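Local coordinates for protein lovastatin nonaketide synthase, polyketide synthase component (Aspergillus terreus, PDB 7CPX) that builds the nonaketide chain of dihydromonacolin L from malonyl-CoA, with S-adenosylmethionine as methyl donor, as an iterative homodimeric polyketide synthase in lovastatin biosynthesis, at residues S1418-L1429 / N1608-S1616; V1520-E1528 / W1567-E1578. The protein carries 2 engineered substitutions. All blocks are in the same frame, centred on the assembly; numbering follows the deposited sequence.

Contact 1 of 2, residues S1418-L1429 / N1608-S1616; sequences SFGPALHYAREL and NLFPTSVFS
Thr1612 lays its methyl over the middle of the Phe1419 ring, a CH-pi contact with CG2 3.3 Å from the ring centroid and 12° off the normal. Phe1419 starts out pointing away from 1608-1616; with CG anti to the backbone N (chi1 -161°), the ring swings back under that methyl. Leu1609 divides its two branches between neighbouring turns of the helix. Its CD2 meets Pro1421 CB at 3.7 Å, while CD1 comes up to the rim of Tyr1425, near the ring plane, 4.1 Å from CE2. Further along, Val1614 also works as a fork. Its CG1 reaches Leu1429 CD2 at 4.1 Å, and CG2 lies against Ala1426 CB at 4.0 Å. Both methyls of Leu1429 then converge on Ser1616, its CD2 3.4 Å from Ser1616 CB. At the other end, Ser1418 and Asn1608 meet through their CB atoms, and the amide ND2 of Asn1608 goes on to Asp1298. Tyr1425 sends its OH to the carbonyl of Asn1289. The 1420-1429 part of the helix runs nearly parallel to strand residues 1614-1616, 19° apart, and helix 1420-1436 packs on the sheet of a class I methyltransferase fold. There strand 1614-1618 lies antiparallel between 1600-1602 and 1542-1547, whose Leu1547 touches both Ala1426 and Val1614.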
loop_
_atom_site.group_PDB
_atom_site.type_symbol
_atom_site.label_atom_id
_atom_site.label_comp_id
_atom_site.label_asym_id
_atom_site.label_seq_id
_atom_site.Cartn_x
_atom_site.Cartn_y
_atom_site.Cartn_z
ATOM N N SER A 1418 -35.614 -1.857 66.221
ATOM C CA SER A 1418 -36.124 -2.929 67.065
ATOM C C SER A 1418 -36.014 -4.279 66.371
ATOM O O SER A 1418 -35.617 -5.271 66.989
ATOM C CB SER A 1418 -37.583 -2.652 67.447
ATOM O OG SER A 1418 -38.401 -2.565 66.293
ATOM N N PHE A 1419 -36.361 -4.327 65.083
ATOM C CA PHE A 1419 -36.151 -5.533 64.292
ATOM C C PHE A 1419 -34.688 -5.679 63.892
ATOM O O PHE A 1419 -34.156 -6.794 63.847
ATOM C CB PHE A 1419 -37.044 -5.491 63.049
ATOM C CG PHE A 1419 -37.270 -6.832 62.408
ATOM C CD1 PHE A 1419 -36.228 -7.518 61.807
ATOM C CD2 PHE A 1419 -38.534 -7.396 62.388
ATOM C CE1 PHE A 1419 -36.440 -8.747 61.211
ATOM C CE2 PHE A 1419 -38.753 -8.624 61.792
ATOM C CZ PHE A 1419 -37.704 -9.300 61.203
ATOM N N GLY A 1420 -34.023 -4.562 63.601
ATOM C CA GLY A 1420 -32.685 -4.574 63.057
ATOM C C GLY A 1420 -31.630 -5.157 63.979
ATOM O O GLY A 1420 -30.806 -5.978 63.561
ATOM N N PRO A 1421 -31.617 -4.739 65.247
ATOM C CA PRO A 1421 -30.591 -5.263 66.164
ATOM C C PRO A 1421 -30.655 -6.767 66.327
ATOM O O PRO A 1421 -29.617 -7.407 66.530
ATOM C CB PRO A 1421 -30.887 -4.534 67.482
ATOM C CG PRO A 1421 -31.700 -3.351 67.108
ATOM C CD PRO A 1421 -32.489 -3.752 65.906
ATOM N N ALA A 1422 -31.848 -7.355 66.244
ATOM C CA ALA A 1422 -31.945 -8.808 66.264
ATOM C C ALA A 1422 -31.234 -9.412 65.062
ATOM O O ALA A 1422 -30.572 -10.447 65.178
ATOM C CB ALA A 1422 -33.410 -9.237 66.293
ATOM N N LEU A 1423 -31.353 -8.774 63.897
ATOM C CA LEU A 1423 -30.648 -9.264 62.718
ATOM C C LEU A 1423 -29.142 -9.069 62.850
ATOM O O LEU A 1423 -28.363 -9.901 62.369
ATOM C CB LEU A 1423 -31.179 -8.561 61.469
ATOM C CG LEU A 1423 -31.210 -9.382 60.178
ATOM C CD1 LEU A 1423 -32.064 -10.628 60.348
ATOM C CD2 LEU A 1423 -31.736 -8.538 59.030
ATOM N N HIS A 1424 -28.710 -7.983 63.493
ATOM C CA HIS A 1424 -27.288 -7.816 63.779
ATOM C C HIS A 1424 -26.781 -8.931 64.686
ATOM O O HIS A 1424 -25.699 -9.491 64.460
ATOM C CB HIS A 1424 -27.035 -6.453 64.426
ATOM C CG HIS A 1424 -27.246 -5.294 63.503
ATOM N ND1 HIS A 1424 -26.333 -4.941 62.533
ATOM C CD2 HIS A 1424 -28.259 -4.400 63.410
ATOM C CE1 HIS A 1424 -26.777 -3.883 61.879
ATOM N NE2 HIS A 1424 -27.944 -3.535 62.391
ATOM N N TYR A 1425 -27.549 -9.262 65.726
ATOM C CA TYR A 1425 -27.181 -10.375 66.592
ATOM C C TYR A 1425 -27.173 -11.688 65.824
ATOM O O TYR A 1425 -26.344 -12.562 66.098
ATOM C CB TYR A 1425 -28.144 -10.465 67.776
ATOM C CG TYR A 1425 -27.966 -9.383 68.818
ATOM C CD1 TYR A 1425 -26.705 -8.907 69.148
ATOM C CD2 TYR A 1425 -29.061 -8.839 69.474
ATOM C CE1 TYR A 1425 -26.540 -7.927 70.098
ATOM C CE2 TYR A 1425 -28.904 -7.853 70.426
ATOM C CZ TYR A 1425 -27.640 -7.400 70.733
ATOM O OH TYR A 1425 -27.471 -6.417 71.682
ATOM N N ALA A 1426 -28.093 -11.851 64.874
ATOM C CA ALA A 1426 -28.081 -13.042 64.035
ATOM C C ALA A 1426 -26.801 -13.116 63.217
ATOM O O ALA A 1426 -26.205 -14.190 63.081
ATOM C CB ALA A 1426 -29.302 -13.052 63.117
ATOM N N ARG A 1427 -26.368 -11.986 62.657
ATOM C CA ARG A 1427 -25.103 -11.978 61.931
ATOM C C ARG A 1427 -23.950 -12.346 62.853
ATOM O O ARG A 1427 -23.063 -13.112 62.470
ATOM C CB ARG A 1427 -24.837 -10.616 61.291
ATOM C CG ARG A 1427 -23.575 -10.615 60.427
ATOM C CD ARG A 1427 -23.021 -9.225 60.166
ATOM N NE ARG A 1427 -24.028 -8.283 59.692
ATOM C CZ ARG A 1427 -24.571 -7.320 60.426
ATOM N NH1 ARG A 1427 -24.243 -7.146 61.696
ATOM N NH2 ARG A 1427 -25.460 -6.505 59.868
ATOM N N GLU A 1428 -23.939 -11.797 64.068
ATOM C CA GLU A 1428 -22.868 -12.114 65.008
ATOM C C GLU A 1428 -22.847 -13.606 65.326
ATOM O O GLU A 1428 -21.786 -14.242 65.334
ATOM C CB GLU A 1428 -23.038 -11.297 66.288
ATOM C CG GLU A 1428 -22.883 -9.798 66.099
ATOM C CD GLU A 1428 -21.453 -9.389 65.811
ATOM O OE1 GLU A 1428 -20.572 -10.274 65.786
ATOM O OE2 GLU A 1428 -21.208 -8.181 65.609
ATOM N N LEU A 1429 -24.022 -14.179 65.586
ATOM C CA LEU A 1429 -24.112 -15.594 65.922
ATOM C C LEU A 1429 -23.663 -16.463 64.755
ATOM O O LEU A 1429 -22.914 -17.430 64.935
ATOM C CB LEU A 1429 -25.546 -15.933 66.326
ATOM C CG LEU A 1429 -25.863 -17.398 66.626
ATOM C CD1 LEU A 1429 -25.089 -17.873 67.841
ATOM C CD2 LEU A 1429 -27.358 -17.574 66.832
ATOM N N ASN A 1608 -38.145 -4.481 72.635
ATOM C CA ASN A 1608 -37.890 -4.179 71.231
ATOM C C ASN A 1608 -37.148 -5.299 70.514
ATOM O O ASN A 1608 -36.958 -5.207 69.295
ATOM C CB ASN A 1608 -37.099 -2.873 71.057
ATOM C CG ASN A 1608 -37.691 -1.727 71.854
ATOM O OD1 ASN A 1608 -38.572 -1.928 72.689
ATOM N ND2 ASN A 1608 -37.211 -0.517 71.600
ATOM N N LEU A 1609 -36.723 -6.347 71.215
ATOM C CA LEU A 1609 -36.076 -7.491 70.593
ATOM C C LEU A 1609 -36.870 -8.774 70.780
ATOM O O LEU A 1609 -36.411 -9.839 70.350
ATOM C CB LEU A 1609 -34.661 -7.670 71.158
ATOM C CG LEU A 1609 -33.772 -6.429 71.045
ATOM C CD1 LEU A 1609 -32.492 -6.606 71.842
ATOM C CD2 LEU A 1609 -33.452 -6.117 69.591
ATOM N N PHE A 1610 -38.042 -8.702 71.402
ATOM C CA PHE A 1610 -38.887 -9.865 71.624
ATOM C C PHE A 1610 -39.487 -10.393 70.320
ATOM O O PHE A 1610 -39.677 -11.609 70.195
ATOM C CB PHE A 1610 -39.989 -9.528 72.639
ATOM C CG PHE A 1610 -41.070 -8.632 72.101
ATOM C CD1 PHE A 1610 -42.164 -9.163 71.431
ATOM C CD2 PHE A 1610 -41.002 -7.259 72.278
ATOM C CE1 PHE A 1610 -43.158 -8.340 70.939
ATOM C CE2 PHE A 1610 -41.994 -6.433 71.785
ATOM C CZ PHE A 1610 -43.074 -6.975 71.115
ATOM N N PRO A 1611 -39.800 -9.550 69.325
ATOM C CA PRO A 1611 -40.358 -10.096 68.077
ATOM C C PRO A 1611 -39.333 -10.804 67.212
ATOM O O PRO A 1611 -39.724 -11.518 66.280
ATOM C CB PRO A 1611 -40.917 -8.857 67.358
ATOM C CG PRO A 1611 -40.723 -7.703 68.295
ATOM C CD PRO A 1611 -39.616 -8.094 69.205
ATOM N N THR A 1612 -38.041 -10.622 67.484
ATOM C CA THR A 1612 -36.998 -11.181 66.639
ATOM C C THR A 1612 -35.822 -11.755 67.416
ATOM O O THR A 1612 -34.804 -12.081 66.797
ATOM C CB THR A 1612 -36.476 -10.110 65.667
ATOM O OG1 THR A 1612 -36.243 -8.891 66.382
ATOM C CG2 THR A 1612 -37.480 -9.858 64.560
ATOM N N SER A 1613 -35.922 -11.891 68.738
ATOM C CA SER A 1613 -34.816 -12.412 69.530
ATOM C C SER A 1613 -34.318 -13.726 68.948
ATOM O O SER A 1613 -35.100 -14.642 68.683
ATOM C CB SER A 1613 -35.260 -12.608 70.981
ATOM O OG SER A 1613 -35.578 -11.368 71.587
ATOM N N VAL A 1614 -33.011 -13.811 68.753
ATOM C CA VAL A 1614 -32.400 -14.930 68.049
ATOM C C VAL A 1614 -31.928 -15.967 69.055
ATOM O O VAL A 1614 -31.531 -15.649 70.181
ATOM C CB VAL A 1614 -31.237 -14.450 67.157
ATOM C CG1 VAL A 1614 -30.830 -15.547 66.189
ATOM C CG2 VAL A 1614 -31.627 -13.182 66.419
ATOM N N PHE A 1615 -31.971 -17.229 68.634
ATOM C CA PHE A 1615 -31.546 -18.344 69.466
ATOM C C PHE A 1615 -30.673 -19.280 68.647
ATOM O O PHE A 1615 -30.863 -19.431 67.437
ATOM C CB PHE A 1615 -32.744 -19.117 70.032
ATOM C CG PHE A 1615 -33.804 -18.239 70.631
ATOM C CD1 PHE A 1615 -33.602 -17.619 71.853
ATOM C CD2 PHE A 1615 -35.006 -18.037 69.974
ATOM C CE1 PHE A 1615 -34.577 -16.811 72.406
ATOM C CE2 PHE A 1615 -35.985 -17.232 70.523
ATOM C CZ PHE A 1615 -35.771 -16.618 71.740
ATOM N N SER A 1616 -29.714 -19.912 69.322
ATOM C CA SER A 1616 -28.822 -20.884 68.705
ATOM C C SER A 1616 -28.941 -22.206 69.443
ATOM O O SER A 1616 -28.980 -22.236 70.677
ATOM C CB SER A 1616 -27.367 -20.413 68.734
ATOM O OG SER A 1616 -26.701 -20.894 69.889
#

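Contact 2 of 2, residues V1520-E1528 / W1567-E1578; sequences VLHATPDLE and WWAGVDDGRCTE
The loop that leaves parallel strand 1512-1518 of the methyltransferase fold and enters helix 1527-1537 is met here by the long loop 1567-1578, mainly through Glu1578. The chain of this glutamate leaves CA extended, CG opposite the backbone N (chi1 -178°), and runs along the His1522 backbone, its CG 3.6 Å from His1522 CA. A bend at chi2 (55°) then carries the carboxylate across to the start of the helix. There it lies against Leu1527, CD 3.9 Å from Leu1527 CB, and beside the carbonyl of Thr1524. Glu1578 OE1 is 3.4 Å from Thr1524 O, two acceptors that cannot bond without a hydrogen between them. Alongside, Pro1525 sits on the backbone of 1567-1578, CB against Gly1570 CA at 3.6 Å, and its CD faces the methyl of Ala1569 at 4.2 Å. In the Rossmann-like sheet of class I methyltransferases, the cofactor cleft lies at the carboxy-terminal ends of the parallel strands, and 1520-1528 leaves the sheet at that end. An ST turn shapes the bend: Thr1524 OG1 accepts from Asp1526 N at 3.1 Å, just before the first helical turn. Towards the other end, His1522 and Trp1567 meet by their ring edges, ND1 of the histidine 4.1 Å from CE3 of the indole. The backbone N of His1522 is held by Glu1548. Helix 1583-1592 adds Trp1586 against Leu1527 and Arg1585 in a salt bridge to Asp1573 of the short 3-10 turn.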
loop_
_atom_site.group_PDB
_atom_site.type_symbol
_atom_site.label_atom_id
_atom_site.label_comp_id
_atom_site.label_asym_id
_atom_site.label_seq_id
_atom_site.Cartn_x
_atom_site.Cartn_y
_atom_site.Cartn_z
ATOM N N VAL A 1520 -39.635 -17.230 60.123
ATOM C CA VAL A 1520 -40.557 -18.006 59.299
ATOM C C VAL A 1520 -41.195 -19.163 60.048
ATOM O O VAL A 1520 -42.224 -19.694 59.590
ATOM C CB VAL A 1520 -39.835 -18.518 58.033
ATOM C CG1 VAL A 1520 -38.777 -19.550 58.401
ATOM C CG2 VAL A 1520 -40.832 -19.081 57.031
ATOM N N LEU A 1521 -40.653 -19.594 61.187
ATOM C CA LEU A 1521 -41.287 -20.660 61.953
ATOM C C LEU A 1521 -42.656 -20.251 62.479
ATOM O O LEU A 1521 -43.475 -21.123 62.782
ATOM C CB LEU A 1521 -40.386 -21.081 63.116
ATOM C CG LEU A 1521 -38.984 -21.564 62.737
ATOM C CD1 LEU A 1521 -38.232 -22.036 63.971
ATOM C CD2 LEU A 1521 -39.047 -22.667 61.690
ATOM N N HIS A 1522 -42.919 -18.949 62.599
ATOM C CA HIS A 1522 -44.239 -18.478 62.997
ATOM C C HIS A 1522 -45.237 -18.511 61.849
ATOM O O HIS A 1522 -46.438 -18.343 62.088
ATOM C CB HIS A 1522 -44.154 -17.054 63.551
ATOM C CG HIS A 1522 -43.882 -16.016 62.508
ATOM N ND1 HIS A 1522 -44.540 -14.805 62.473
ATOM C CD2 HIS A 1522 -43.022 -16.007 61.461
ATOM C CE1 HIS A 1522 -44.099 -14.096 61.450
ATOM N NE2 HIS A 1522 -43.177 -14.802 60.820
ATOM N N ALA A 1523 -44.772 -18.720 60.618
ATOM C CA ALA A 1523 -45.634 -18.800 59.449
ATOM C C ALA A 1523 -46.119 -20.219 59.178
ATOM O O ALA A 1523 -46.731 -20.467 58.133
ATOM C CB ALA A 1523 -44.900 -18.256 58.220
ATOM N N THR A 1524 -45.855 -21.154 60.094
ATOM C CA THR A 1524 -46.251 -22.543 59.933
ATOM C C THR A 1524 -46.943 -23.002 61.213
ATOM O O THR A 1524 -46.379 -22.839 62.311
ATOM C CB THR A 1524 -45.047 -23.440 59.633
ATOM O OG1 THR A 1524 -45.389 -24.807 59.893
ATOM C CG2 THR A 1524 -43.854 -23.047 60.494
ATOM N N PRO A 1525 -48.152 -23.568 61.124
ATOM C CA PRO A 1525 -48.791 -24.125 62.324
ATOM C C PRO A 1525 -48.205 -25.454 62.768
ATOM O O PRO A 1525 -48.654 -26.000 63.782
ATOM C CB PRO A 1525 -50.255 -24.284 61.892
ATOM C CG PRO A 1525 -50.182 -24.507 60.426
ATOM C CD PRO A 1525 -49.019 -23.687 59.936
ATOM N N ASP A 1526 -47.221 -25.984 62.048
ATOM C CA ASP A 1526 -46.578 -27.254 62.365
ATOM C C ASP A 1526 -45.209 -27.025 62.999
ATOM O O ASP A 1526 -44.244 -27.733 62.705
ATOM C CB ASP A 1526 -46.450 -28.114 61.112
ATOM C CG ASP A 1526 -47.726 -28.144 60.293
ATOM O OD1 ASP A 1526 -48.070 -27.105 59.693
ATOM O OD2 ASP A 1526 -48.383 -29.205 60.250
ATOM N N LEU A 1527 -45.121 -26.017 63.872
ATOM C CA LEU A 1527 -43.847 -25.607 64.456
ATOM C C LEU A 1527 -42.994 -26.796 64.883
ATOM O O LEU A 1527 -41.829 -26.915 64.486
ATOM C CB LEU A 1527 -44.111 -24.686 65.650
ATOM C CG LEU A 1527 -42.883 -24.197 66.421
ATOM C CD1 LEU A 1527 -41.935 -23.450 65.499
ATOM C CD2 LEU A 1527 -43.302 -23.315 67.585
ATOM N N GLU A 1528 -43.559 -27.690 65.695
ATOM C CA GLU A 1528 -42.790 -28.840 66.157
ATOM C C GLU A 1528 -42.359 -29.717 64.988
ATOM O O GLU A 1528 -41.206 -30.159 64.925
ATOM C CB GLU A 1528 -43.609 -29.649 67.162
ATOM C CG GLU A 1528 -44.140 -28.827 68.324
ATOM C CD GLU A 1528 -44.724 -29.684 69.430
ATOM O OE1 GLU A 1528 -44.754 -30.924 69.270
ATOM O OE2 GLU A 1528 -45.151 -29.121 70.458
ATOM N N TRP A 1567 -49.332 -15.688 59.478
ATOM C CA TRP A 1567 -48.737 -15.531 60.800
ATOM C C TRP A 1567 -49.685 -16.012 61.888
ATOM O O TRP A 1567 -49.235 -16.505 62.928
ATOM C CB TRP A 1567 -48.345 -14.072 61.035
ATOM C CG TRP A 1567 -49.265 -13.332 61.958
ATOM C CD1 TRP A 1567 -50.535 -12.908 61.689
ATOM C CD2 TRP A 1567 -48.981 -12.921 63.298
ATOM N NE1 TRP A 1567 -51.060 -12.265 62.783
ATOM C CE2 TRP A 1567 -50.126 -12.261 63.785
ATOM C CE3 TRP A 1567 -47.870 -13.050 64.136
ATOM C CZ2 TRP A 1567 -50.190 -11.726 65.069
ATOM C CZ3 TRP A 1567 -47.937 -12.522 65.410
ATOM C CH2 TRP A 1567 -49.087 -11.869 65.865
ATOM N N TRP A 1568 -50.995 -15.881 61.668
ATOM C CA TRP A 1568 -51.965 -16.418 62.610
ATOM C C TRP A 1568 -52.214 -17.904 62.398
ATOM O O TRP A 1568 -52.850 -18.536 63.249
ATOM C CB TRP A 1568 -53.289 -15.658 62.514
ATOM C CG TRP A 1568 -54.107 -15.781 63.762
ATOM C CD1 TRP A 1568 -55.152 -16.631 63.980
ATOM C CD2 TRP A 1568 -53.933 -15.040 64.974
ATOM N NE1 TRP A 1568 -55.643 -16.459 65.253
ATOM C CE2 TRP A 1568 -54.911 -15.488 65.883
ATOM C CE3 TRP A 1568 -53.048 -14.037 65.378
ATOM C CZ2 TRP A 1568 -55.026 -14.969 67.172
ATOM C CZ3 TRP A 1568 -53.163 -13.526 66.657
ATOM C CH2 TRP A 1568 -54.147 -13.989 67.536
ATOM N N ALA A 1569 -51.734 -18.471 61.295
ATOM C CA ALA A 1569 -51.765 -19.917 61.102
ATOM C C ALA A 1569 -50.791 -20.533 62.095
ATOM O O ALA A 1569 -49.573 -20.479 61.912
ATOM C CB ALA A 1569 -51.402 -20.279 59.666
ATOM N N GLY A 1570 -51.331 -21.122 63.156
ATOM C CA GLY A 1570 -50.525 -21.552 64.278
ATOM C C GLY A 1570 -51.254 -21.360 65.589
ATOM O O GLY A 1570 -50.824 -21.868 66.630
ATOM N N VAL A 1571 -52.366 -20.621 65.550
ATOM C CA VAL A 1571 -53.251 -20.546 66.703
ATOM C C VAL A 1571 -53.718 -21.934 67.107
ATOM O O VAL A 1571 -54.125 -22.145 68.254
ATOM C CB VAL A 1571 -54.449 -19.620 66.401
ATOM C CG1 VAL A 1571 -55.265 -20.161 65.233
ATOM C CG2 VAL A 1571 -55.319 -19.450 67.638
ATOM N N ASP A 1572 -53.670 -22.895 66.181
ATOM C CA ASP A 1572 -53.945 -24.282 66.535
ATOM C C ASP A 1572 -52.998 -24.771 67.621
ATOM O O ASP A 1572 -53.340 -25.687 68.378
ATOM C CB ASP A 1572 -53.829 -25.170 65.295
ATOM C CG ASP A 1572 -54.717 -24.703 64.159
ATOM O OD1 ASP A 1572 -54.430 -23.634 63.580
ATOM O OD2 ASP A 1572 -55.700 -25.406 63.842
ATOM N N ASP A 1573 -51.805 -24.177 67.712
ATOM C CA ASP A 1573 -50.863 -24.557 68.756
ATOM C C ASP A 1573 -51.408 -24.271 70.148
ATOM O O ASP A 1573 -50.958 -24.893 71.116
ATOM C CB ASP A 1573 -49.535 -23.825 68.556
ATOM C CG ASP A 1573 -48.420 -24.401 69.404
ATOM O OD1 ASP A 1573 -47.889 -25.472 69.042
ATOM O OD2 ASP A 1573 -48.076 -23.788 70.436
ATOM N N GLY A 1574 -52.361 -23.348 70.272
ATOM C CA GLY A 1574 -53.016 -23.102 71.544
ATOM C C GLY A 1574 -53.131 -21.641 71.929
ATOM O O GLY A 1574 -54.116 -21.246 72.560
ATOM N N ARG A 1575 -52.146 -20.828 71.559
ATOM C CA ARG A 1575 -52.126 -19.420 71.925
ATOM C C ARG A 1575 -52.405 -18.552 70.700
ATOM O O ARG A 1575 -52.663 -19.040 69.598
ATOM C CB ARG A 1575 -50.782 -19.046 72.553
ATOM C CG ARG A 1575 -50.352 -19.944 73.701
ATOM C CD ARG A 1575 -49.106 -19.401 74.380
ATOM N NE ARG A 1575 -48.584 -20.310 75.393
ATOM C CZ ARG A 1575 -47.509 -20.069 76.132
ATOM N NH1 ARG A 1575 -46.817 -18.949 76.002
ATOM N NH2 ARG A 1575 -47.120 -20.974 77.026
ATOM N N CYS A 1576 -52.353 -17.238 70.909
ATOM C CA CYS A 1576 -52.514 -16.299 69.809
ATOM C C CYS A 1576 -51.448 -16.545 68.749
ATOM O O CYS A 1576 -50.287 -16.814 69.069
ATOM C CB CYS A 1576 -52.424 -14.863 70.325
ATOM S SG CYS A 1576 -51.003 -14.554 71.402
ATOM N N THR A 1577 -51.860 -16.469 67.480
ATOM C CA THR A 1577 -50.990 -16.731 66.334
ATOM C C THR A 1577 -50.176 -18.001 66.549
ATOM O O THR A 1577 -50.449 -18.771 67.475
ATOM C CB THR A 1577 -50.059 -15.538 66.054
ATOM O OG1 THR A 1577 -49.356 -15.754 64.824
ATOM C CG2 THR A 1577 -49.040 -15.317 67.178
ATOM N N GLU A 1578 -49.192 -18.247 65.689
ATOM C CA GLU A 1578 -48.175 -19.215 66.065
ATOM C C GLU A 1578 -47.472 -18.600 67.267
ATOM O O GLU A 1578 -46.760 -17.599 67.116
ATOM C CB GLU A 1578 -47.202 -19.505 64.922
ATOM C CG GLU A 1578 -46.153 -20.559 65.261
ATOM C CD GLU A 1578 -46.759 -21.861 65.750
ATOM O OE1 GLU A 1578 -47.851 -22.229 65.269
ATOM O OE2 GLU A 1578 -46.146 -22.514 66.619
#

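In the fold
Both contacts pack around the same mixed sheet of the methyltransferase fold, their centres about 20 Å apart, and contact 2 is nested in the chain between the two halves of contact 1. Contact 1 is core packing: every touching residue is buried, and a helix and the turn before it lie on a strand and the loop leading into it, through methyls and rings. Contact 2 joins two loops and is also largely buried, though His1522 and Pro1525 are partly exposed; proline, a carboxylate and main-chain atoms replace most of the aliphatic surface. Trp1586 of helix 1583-1592 meets both Phe1615 and Leu1527. Strands 1542-1547 and 1512-1518, sheet neighbours, lie beside contact 1 and lead into contact 2 respectively.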